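Local coordinates for protein dipicolinate synthase subunit B (Bacillus halodurans, PDB 3LQK) that forms subunit B, a Flavoprotein-family chain, of dipicolinate synthase, the enzyme that makes the dipicolinic acid of bacterial endospores, at residues N61-K64 with Q65-E69; E23-P26 with Q27-R30; I180-A183 with L184-Q187; E79-G82 with P83-L87. All coordinates share one frame; numbering follows the deposited sequence.

Contact 1 of 4, residues N61-K64 with Q65-E69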
loop_
_atom_site.group_PDB
_atom_site.type_symbol
_atom_site.label_atom_id
_atom_site.label_comp_id
_atom_site.label_asym_id
_atom_site.label_seq_id
_atom_site.Cartn_x
_atom_site.Cartn_y
_atom_site.Cartn_z
ATOM N N ASN A 61 38.424 -9.208 9.032
ATOM C CA ASN A 61 39.749 -8.654 9.269
ATOM C C ASN A 61 39.854 -7.219 8.695
ATOM O O ASN A 61 40.373 -6.303 9.364
ATOM C CB ASN A 61 40.856 -9.565 8.682
ATOM C CG ASN A 61 40.787 -11.017 9.227
ATOM O OD1 ASN A 61 40.345 -11.250 10.369
ATOM N ND2 ASN A 61 41.201 -12.001 8.400
ATOM N N LYS A 62 39.371 -7.027 7.459
ATOM C CA LYS A 62 39.401 -5.700 6.828
ATOM C C LYS A 62 38.635 -4.635 7.614
ATOM O O LYS A 62 39.154 -3.561 7.875
ATOM C CB LYS A 62 38.882 -5.764 5.395
ATOM C CG LYS A 62 39.725 -6.689 4.459
ATOM C CD LYS A 62 39.677 -6.295 2.973
ATOM C CE LYS A 62 40.747 -7.078 2.181
ATOM N NZ LYS A 62 40.409 -7.148 0.730
ATOM N N ILE A 63 37.441 -4.967 8.092
ATOM C CA ILE A 63 36.706 -4.041 8.986
ATOM C C ILE A 63 37.551 -3.689 10.204
ATOM O O ILE A 63 37.679 -2.509 10.576
ATOM C CB ILE A 63 35.334 -4.640 9.391
ATOM C CG1 ILE A 63 34.450 -4.759 8.146
ATOM C CG2 ILE A 63 34.646 -3.797 10.431
ATOM C CD1 ILE A 63 33.207 -5.544 8.379
ATOM N N LYS A 64 38.175 -4.712 10.791
ATOM C CA LYS A 64 38.975 -4.529 12.022
ATOM C C LYS A 64 40.228 -3.680 11.811
ATOM O O LYS A 64 40.682 -3.055 12.740
ATOM C CB LYS A 64 39.314 -5.858 12.689
ATOM C CG LYS A 64 38.071 -6.429 13.459
ATOM C CD LYS A 64 38.420 -7.821 14.062
ATOM C CE LYS A 64 37.531 -8.236 15.306
ATOM N NZ LYS A 64 38.423 -8.732 16.488
ATOM N N GLN A 65 40.710 -3.616 10.576
ATOM C CA GLN A 65 41.818 -2.748 10.176
ATOM C C GLN A 65 41.361 -1.304 9.948
ATOM O O GLN A 65 42.185 -0.429 9.983
ATOM C CB GLN A 65 42.464 -3.202 8.839
ATOM C CG GLN A 65 43.433 -4.356 8.939
ATOM C CD GLN A 65 43.785 -5.006 7.546
ATOM O OE1 GLN A 65 43.280 -4.620 6.436
ATOM N NE2 GLN A 65 44.628 -6.026 7.623
ATOM N N ILE A 66 40.085 -1.090 9.642
ATOM C CA ILE A 66 39.541 0.240 9.415
ATOM C C ILE A 66 39.121 0.924 10.721
ATOM O O ILE A 66 39.390 2.110 10.919
ATOM C CB ILE A 66 38.368 0.185 8.383
ATOM C CG1 ILE A 66 38.933 -0.186 6.995
ATOM C CG2 ILE A 66 37.650 1.521 8.319
ATOM C CD1 ILE A 66 37.889 -0.726 5.975
ATOM N N THR A 67 38.458 0.180 11.607
ATOM C CA THR A 67 37.903 0.743 12.829
ATOM C C THR A 67 38.016 -0.251 14.007
ATOM O O THR A 67 37.885 -1.464 13.846
ATOM C CB THR A 67 36.427 1.176 12.619
ATOM O OG1 THR A 67 35.912 1.637 13.856
ATOM C CG2 THR A 67 35.551 0.035 12.079
ATOM N N GLU A 68 38.286 0.294 15.175
ATOM C CA GLU A 68 38.401 -0.490 16.414
ATOM C C GLU A 68 37.057 -0.551 17.165
ATOM O O GLU A 68 36.946 -1.241 18.184
ATOM C CB GLU A 68 39.488 0.139 17.313
ATOM N N GLU A 69 36.027 0.137 16.682
ATOM C CA GLU A 69 34.716 -0.022 17.336
ATOM C C GLU A 69 34.248 -1.482 17.211
ATOM O O GLU A 69 34.305 -2.046 16.122
ATOM C CB GLU A 69 33.701 0.954 16.720
ATOM C CG GLU A 69 34.040 2.417 16.961
ATOM C CD GLU A 69 34.057 2.780 18.452
ATOM O OE1 GLU A 69 33.192 2.268 19.230
ATOM O OE2 GLU A 69 34.934 3.594 18.824
#

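Contact 2 of 4, residues E23-P26 with Q27-R30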
loop_
_atom_site.group_PDB
_atom_site.type_symbol
_atom_site.label_atom_id
_atom_site.label_comp_id
_atom_site.label_asym_id
_atom_site.label_seq_id
_atom_site.Cartn_x
_atom_site.Cartn_y
_atom_site.Cartn_z
ATOM N N GLU A 23 33.134 -3.035 -2.409
ATOM C CA GLU A 23 32.652 -1.758 -2.934
ATOM C C GLU A 23 32.339 -0.724 -1.829
ATOM O O GLU A 23 32.374 0.486 -2.101
ATOM C CB GLU A 23 31.426 -2.027 -3.808
ATOM C CG GLU A 23 30.285 -2.809 -3.067
ATOM C CD GLU A 23 29.540 -3.815 -3.965
ATOM O OE1 GLU A 23 30.115 -4.283 -4.999
ATOM O OE2 GLU A 23 28.366 -4.133 -3.613
ATOM N N VAL A 24 32.101 -1.152 -0.582
ATOM C CA VAL A 24 31.790 -0.176 0.488
ATOM C C VAL A 24 32.899 -0.007 1.523
ATOM O O VAL A 24 32.952 1.022 2.123
ATOM C CB VAL A 24 30.440 -0.470 1.214
ATOM C CG1 VAL A 24 29.292 -0.424 0.236
ATOM C CG2 VAL A 24 30.488 -1.896 1.919
ATOM N N LEU A 25 33.792 -0.987 1.746
ATOM C CA LEU A 25 34.825 -0.826 2.821
ATOM C C LEU A 25 35.748 0.380 2.593
ATOM O O LEU A 25 36.115 1.055 3.538
ATOM C CB LEU A 25 35.663 -2.104 3.003
ATOM C CG LEU A 25 34.823 -3.257 3.628
ATOM C CD1 LEU A 25 35.624 -4.556 3.733
ATOM C CD2 LEU A 25 34.249 -2.836 4.971
ATOM N N PRO A 26 36.101 0.668 1.326
ATOM C CA PRO A 26 36.870 1.890 1.077
ATOM C C PRO A 26 36.100 3.152 1.513
ATOM O O PRO A 26 36.733 4.179 1.893
ATOM C CB PRO A 26 37.100 1.864 -0.439
ATOM C CG PRO A 26 37.015 0.383 -0.809
ATOM C CD PRO A 26 35.975 -0.163 0.123
ATOM N N GLN A 27 34.764 3.096 1.467
ATOM C CA GLN A 27 33.977 4.264 1.917
ATOM C C GLN A 27 33.931 4.328 3.439
ATOM O O GLN A 27 33.972 5.431 4.029
ATOM C CB GLN A 27 32.573 4.242 1.341
ATOM C CG GLN A 27 32.530 4.264 -0.162
ATOM C CD GLN A 27 33.398 5.361 -0.735
ATOM O OE1 GLN A 27 33.418 6.508 -0.244
ATOM N NE2 GLN A 27 34.145 5.018 -1.759
HETATM N N MSE A 28 33.888 3.152 4.079
HETATM C CA MSE A 28 34.009 3.121 5.544
HETATM C C MSE A 28 35.349 3.754 5.983
HETATM O O MSE A 28 35.430 4.516 6.950
HETATM C CB MSE A 28 33.902 1.677 6.046
HETATM C CG MSE A 28 33.839 1.579 7.530
HETATM SE SE MSE A 28 33.927 -0.224 8.256
HETATM C CE MSE A 28 32.233 -0.901 7.556
ATOM N N GLU A 29 36.399 3.409 5.257
ATOM C CA GLU A 29 37.713 3.930 5.525
ATOM C C GLU A 29 37.785 5.468 5.328
ATOM O O GLU A 29 38.327 6.173 6.192
ATOM C CB GLU A 29 38.758 3.169 4.682
ATOM C CG GLU A 29 40.109 3.945 4.566
ATOM C CD GLU A 29 40.928 3.962 5.852
ATOM O OE1 GLU A 29 40.605 3.151 6.753
ATOM O OE2 GLU A 29 41.935 4.770 5.940
ATOM N N ARG A 30 37.194 6.000 4.259
ATOM C CA ARG A 30 37.109 7.459 4.097
ATOM C C ARG A 30 36.404 8.164 5.246
ATOM O O ARG A 30 36.788 9.266 5.628
ATOM C CB ARG A 30 36.313 7.877 2.862
ATOM C CG ARG A 30 37.076 8.105 1.659
ATOM C CD ARG A 30 36.142 8.237 0.456
ATOM N NE ARG A 30 35.824 9.632 0.134
ATOM C CZ ARG A 30 34.868 10.002 -0.710
ATOM N NH1 ARG A 30 34.075 9.082 -1.300
ATOM N NH2 ARG A 30 34.728 11.280 -0.976
HETATM O O HOH W 1 34.134 2.390 -2.940
#

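Contact 3 of 4, residues I180-A183 with L184-Q187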
loop_
_atom_site.group_PDB
_atom_site.type_symbol
_atom_site.label_atom_id
_atom_site.label_comp_id
_atom_site.label_asym_id
_atom_site.label_seq_id
_atom_site.Cartn_x
_atom_site.Cartn_y
_atom_site.Cartn_z
ATOM N N ILE A 180 25.960 11.569 3.355
ATOM C CA ILE A 180 25.905 11.731 4.831
ATOM C C ILE A 180 25.912 13.228 5.178
ATOM O O ILE A 180 25.120 13.675 6.015
ATOM C CB ILE A 180 27.067 10.976 5.602
ATOM C CG1 ILE A 180 26.977 9.471 5.325
ATOM C CG2 ILE A 180 26.972 11.233 7.137
ATOM C CD1 ILE A 180 27.918 8.549 6.079
ATOM N N GLU A 181 26.788 13.981 4.538
ATOM C CA GLU A 181 26.886 15.403 4.860
ATOM C C GLU A 181 25.548 16.143 4.651
ATOM O O GLU A 181 25.158 17.001 5.479
ATOM C CB GLU A 181 27.942 16.063 4.023
ATOM C CG GLU A 181 28.284 17.457 4.449
ATOM C CD GLU A 181 28.860 18.337 3.303
ATOM O OE1 GLU A 181 28.834 19.596 3.458
ATOM O OE2 GLU A 181 29.330 17.793 2.251
ATOM N N ALA A 182 24.844 15.816 3.578
ATOM C CA ALA A 182 23.576 16.461 3.320
ATOM C C ALA A 182 22.506 15.918 4.288
ATOM O O ALA A 182 21.657 16.692 4.803
ATOM C CB ALA A 182 23.145 16.331 1.860
ATOM N N ALA A 183 22.545 14.627 4.560
ATOM C CA ALA A 183 21.583 14.049 5.514
ATOM C C ALA A 183 21.682 14.668 6.915
ATOM O O ALA A 183 20.691 14.780 7.634
ATOM C CB ALA A 183 21.773 12.539 5.630
ATOM N N LEU A 184 22.895 14.937 7.351
ATOM C CA LEU A 184 23.099 15.532 8.677
ATOM C C LEU A 184 22.461 16.940 8.734
ATOM O O LEU A 184 22.092 17.393 9.777
ATOM C CB LEU A 184 24.591 15.624 9.020
ATOM C CG LEU A 184 25.320 14.312 9.321
ATOM C CD1 LEU A 184 26.811 14.595 9.492
ATOM C CD2 LEU A 184 24.686 13.665 10.580
ATOM N N ARG A 185 22.294 17.602 7.591
ATOM C CA ARG A 185 21.545 18.897 7.529
ATOM C C ARG A 185 20.062 18.706 7.213
ATOM O O ARG A 185 19.363 19.647 6.908
ATOM C CB ARG A 185 22.108 19.744 6.392
ATOM C CG ARG A 185 23.383 20.439 6.699
ATOM C CD ARG A 185 23.732 21.393 5.504
ATOM N NE ARG A 185 24.394 20.680 4.408
ATOM C CZ ARG A 185 23.884 20.366 3.205
ATOM N NH1 ARG A 185 22.619 20.677 2.860
ATOM N NH2 ARG A 185 24.659 19.701 2.326
ATOM N N GLY A 186 19.587 17.484 7.182
ATOM C CA GLY A 186 18.198 17.280 6.887
ATOM C C GLY A 186 17.875 17.283 5.412
ATOM O O GLY A 186 16.737 17.467 5.069
ATOM N N GLN A 187 18.849 17.023 4.543
ATOM C CA GLN A 187 18.625 17.106 3.085
ATOM C C GLN A 187 19.056 15.823 2.363
ATOM O O GLN A 187 20.055 15.173 2.760
ATOM C CB GLN A 187 19.441 18.276 2.451
ATOM C CG GLN A 187 19.256 19.678 3.025
ATOM C CD GLN A 187 17.811 20.171 2.940
ATOM O OE1 GLN A 187 17.032 19.718 2.092
ATOM N NE2 GLN A 187 17.433 21.104 3.838
#

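Contact 4 of 4, residues E79-G82 with P83-L87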
loop_
_atom_site.group_PDB
_atom_site.type_symbol
_atom_site.label_atom_id
_atom_site.label_comp_id
_atom_site.label_asym_id
_atom_site.label_seq_id
_atom_site.Cartn_x
_atom_site.Cartn_y
_atom_site.Cartn_z
ATOM N N GLU A 79 20.677 -2.694 20.287
ATOM C CA GLU A 79 19.606 -1.964 20.957
ATOM C C GLU A 79 19.995 -0.678 21.722
ATOM O O GLU A 79 19.228 0.298 21.723
ATOM C CB GLU A 79 18.836 -2.944 21.858
ATOM C CG GLU A 79 17.571 -2.357 22.520
ATOM C CD GLU A 79 17.879 -1.546 23.808
ATOM O OE1 GLU A 79 19.016 -1.660 24.380
ATOM O OE2 GLU A 79 16.978 -0.750 24.198
ATOM N N PRO A 80 21.152 -0.674 22.397
ATOM C CA PRO A 80 21.601 0.529 23.110
ATOM C C PRO A 80 21.876 1.728 22.247
ATOM O O PRO A 80 21.936 2.817 22.771
ATOM C CB PRO A 80 22.893 0.106 23.771
ATOM C CG PRO A 80 22.710 -1.430 23.930
ATOM C CD PRO A 80 22.012 -1.833 22.662
ATOM N N PHE A 81 22.050 1.538 20.940
ATOM C CA PHE A 81 22.146 2.692 20.015
ATOM C C PHE A 81 20.888 3.567 19.908
ATOM O O PHE A 81 20.938 4.604 19.257
ATOM C CB PHE A 81 22.639 2.261 18.652
ATOM C CG PHE A 81 24.013 1.745 18.702
ATOM C CD1 PHE A 81 25.093 2.586 18.497
ATOM C CD2 PHE A 81 24.260 0.424 19.068
ATOM C CE1 PHE A 81 26.409 2.101 18.608
ATOM C CE2 PHE A 81 25.558 -0.077 19.158
ATOM C CZ PHE A 81 26.636 0.763 18.900
ATOM N N GLY A 82 19.797 3.161 20.573
ATOM C CA GLY A 82 18.641 4.019 20.801
ATOM C C GLY A 82 18.836 4.897 22.029
ATOM O O GLY A 82 19.104 6.082 21.897
ATOM N N PRO A 83 18.684 4.311 23.225
ATOM C CA PRO A 83 18.687 5.136 24.433
ATOM C C PRO A 83 20.065 5.508 25.032
ATOM O O PRO A 83 20.147 6.552 25.683
ATOM C CB PRO A 83 17.877 4.290 25.426
ATOM C CG PRO A 83 17.992 2.898 24.952
ATOM C CD PRO A 83 18.018 3.011 23.458
ATOM N N LYS A 84 21.118 4.704 24.807
ATOM C CA LYS A 84 22.404 4.894 25.517
ATOM C C LYS A 84 23.492 5.523 24.697
ATOM O O LYS A 84 24.133 6.436 25.184
ATOM C CB LYS A 84 22.960 3.560 26.054
ATOM C CG LYS A 84 23.110 3.554 27.595
ATOM C CD LYS A 84 23.695 2.206 28.169
ATOM C CE LYS A 84 23.161 1.961 29.659
ATOM N NZ LYS A 84 23.522 0.645 30.339
ATOM N N THR A 85 23.740 4.998 23.481
ATOM C CA THR A 85 24.901 5.410 22.659
ATOM C C THR A 85 24.424 5.814 21.253
ATOM O O THR A 85 24.708 5.132 20.294
ATOM C CB THR A 85 25.961 4.290 22.552
ATOM O OG1 THR A 85 25.384 3.102 21.969
ATOM C CG2 THR A 85 26.594 3.915 23.977
ATOM N N PRO A 86 23.659 6.895 21.156
ATOM C CA PRO A 86 22.981 7.185 19.896
ATOM C C PRO A 86 23.954 7.582 18.785
ATOM O O PRO A 86 24.922 8.250 19.036
ATOM C CB PRO A 86 22.081 8.365 20.254
ATOM C CG PRO A 86 22.718 8.973 21.492
ATOM C CD PRO A 86 23.208 7.792 22.235
ATOM N N LEU A 87 23.686 7.118 17.574
ATOM C CA LEU A 87 24.438 7.512 16.416
ATOM C C LEU A 87 23.966 8.880 15.942
ATOM O O LEU A 87 22.820 9.229 16.069
ATOM C CB LEU A 87 24.211 6.499 15.287
ATOM C CG LEU A 87 24.630 5.080 15.589
ATOM C CD1 LEU A 87 24.141 4.116 14.561
ATOM C CD2 LEU A 87 26.217 4.949 15.768
HETATM O O HOH W 2 21.335 5.478 16.830
HETATM O O HOH W 3 19.296 8.546 22.965
#

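Contact 1 of 4, residues N61-K64 with Q65-E69
The carbonyl oxygen of Ile63 is gripped by two backbone N-H groups at once, and their different approaches record how the helix finishes. Thr67 N reaches Ile63 O at 3.0 Å in a regular helical bond, with a C=O...N angle of 170°. Ile66 N comes to the same Ile63 O at 2.9 Å but from well above the carbonyl plane, away from the lone pairs. Before that, Gln65 N makes an ordinary helical bond to Asn61 O at 3.0 Å; Lys62 O takes weak bonds from Ile66 N at four-residue spacing and from Gln65 N at three, so the tightening already begins there. Side chains follow this backbone closely. With CG1 of Ile66 anti to its carbonyl carbon (chi1 -68°), that branch turns back along the helix and lays CG1 3.5 Å from Lys62 O. Gln65 stays extended, its CG skirting Asn61 O at 3.7 Å. The CG2 methyl of Thr67 settles 3.6 Å from Ile63 O. Thr67 OG1, anti to the backbone N (chi1 176°), accepts from Glu69 N at 3.2 Å and also bonds to Val38 O. Ile63 meanwhile packs on Pro40 and Leu25, joining the helix to strand 37-41 and helix 25-33. Thr67 is the first residue to leave helical angles: the example is a helical C terminus handed on to an ST turn, in which a side-chain hydroxyl accepts the backbone N-H two residues on.

Contact 2 of 4, residues E23-P26 with Q27-R30
Leu25 and Met28, the latter a selenomethionine, run side by side in the same direction, with Leu25 CD2 3.8 Å from the terminal CE of Met28. Both chains set out differently to reach this point. Leu25 has CG beside its backbone N, whereas Met28 sends CG anti to its N (chi1 -173°), continues extended through SE and bends only at the last torsion, which brings the methyl alongside the leucine branch. Around the helix, Gln27 is bent earlier, at chi2 (-50°), which folds its amide back beside the first turn, and both ends of that amide are then used. Gln27 NE2 donates at 2.9 Å to a water that in turn donates to Glu23 O at 2.7 Å, linking the residue to the segment before the helix. Gln27 OE1 accepts from Arg30 NH1 at 2.9 Å, somewhat tilted from the guanidinium plane. Arg30 NH1 also bonds to Glu174 O, so the guanidinium is tied to two partners, while the water and NH1 together hold the Gln27 amide in its rotation. Underneath, regular backbone bonds begin the helix: Met28 N to Val24 O at 3.0 Å, Glu29 N to Leu25 O at 2.9 Å and Arg30 N to Pro26 O at 3.0 Å. Proline at position 26 has no N-H to give, which is tolerated in this first turn. As the crossover helix of the beta-alpha-beta unit 9-13, 25-33 and 37-41, this helix rests Val24 and Met28 on Phe12 of the central sheet, while Leu25 meets helix 58-66 and Gln27 meets helix 176-184.

Contact 3 of 4, residues I180-A183 with L184-Q187
Helix 176-184 ends here in a Schellman motif: Gln187 N reaches back to Ala182 O at 2.8 Å, Gly186 N closes the inner turn on Ala183 O at 3.0 Å, and Gly186, with a positive phi of 83°, reverses the chain. Ahead of it, Leu184 N still makes an ordinary helical bond to Ile180 O at 2.9 Å. Both capping amides arrive above the planes of the carbonyls they serve, as the backbone curls across the helix end, and Arg185 N adds a weak bond to Ala182 O. The turn also sets Gln187 O against the last coil, where Gln187 O makes a CA-H...O contact with Ala183 CA at 3.3 Å and also lies 3.4 Å from Ala182 CB. Arg185 folds back over Ala182. Its chain bends at chi3 (-83°) and lays one guanidinium face on Ala182 CA, toward the rim, with Arg185 NH2 3.7 Å from Ala182 CB. Glu181 OE1 stands 4.3 Å from Arg185 NH2, too far for a salt bridge, though the opposite charges may still favour this placement. On another side of the helix, Ile180 and Leu184 point the same way, the isoleucine CG2 touching the leucine CD1. These two apolar chains meet Cys89 on strand 89-95, Ile180 reaching Val91 as well, while Ala183 touches Pro125 just before strand 126-132 and Ala182 faces Tyr189 in the loop beyond.

Contact 4 of 4, residues E79-G82 with P83-L87
A short 3-10 segment, 79-81, turns into an irregular loop that wraps back on it, and Pro80 O is the point on which the turn closes. Lys84 N and Thr85 N each donate to Pro80 O at 2.9 Å, the first in the carbonyl plane and the second tilted from it but nearly straight (169° at the hydrogen). Two CA-H...O contacts continue the fit, from Phe81 CA to Thr85 O and from Pro86 CA to Phe81 O, and a water takes the N-H of Leu87 and donates at 2.6 Å to Phe81 O. Phe81 carries most of the side-chain contacts. Thr85 OG1 lies over one face of the ring, off-centre and 3.5 Å from Phe81 CD1; chi1 of 59° holds the hydroxyl between the threonine N and carbonyl carbon, directed at the phenylalanine. From the same threonine, Thr85 O comes to 3.1 Å from Phe81 CD1. Leu87 CD2 adds its methyl 3.8 Å from Phe81 CD1. Farther round, Glu79 crosses Pro83 at about a right angle, Glu79 OE2 reaching 3.9 Å from Pro83 CG. The loop links helix 75-78 to strand 89-95 and is anchored on its neighbours: Phe81 meets Phe41 edge-to-face at the end of strand 37-41, Phe81 and Leu87 both rest on His9 of strand 9-13, and Gly82 O bonds to Asn122 just beyond helix 111-121.

Overall arrangement
From the N terminus the contacts come in the order 2, 1, 4, 3, each a local contact within one continuous stretch; none nests within or crosses another. Contact 2 starts the helix that follows strand 9-13, and contact 1 ends helix 58-66. These two touch directly, so helices 25-33 and 58-66 lie against each other. Contact 4 closes the loop leading into strand 89-95, and contact 3 terminates helix 176-184 against that same strand; their centres lie about 20 Å apart without touching. Together they mark helix ends and one connecting loop around the largely parallel sheet of this Flavoprotein-family alpha/beta fold.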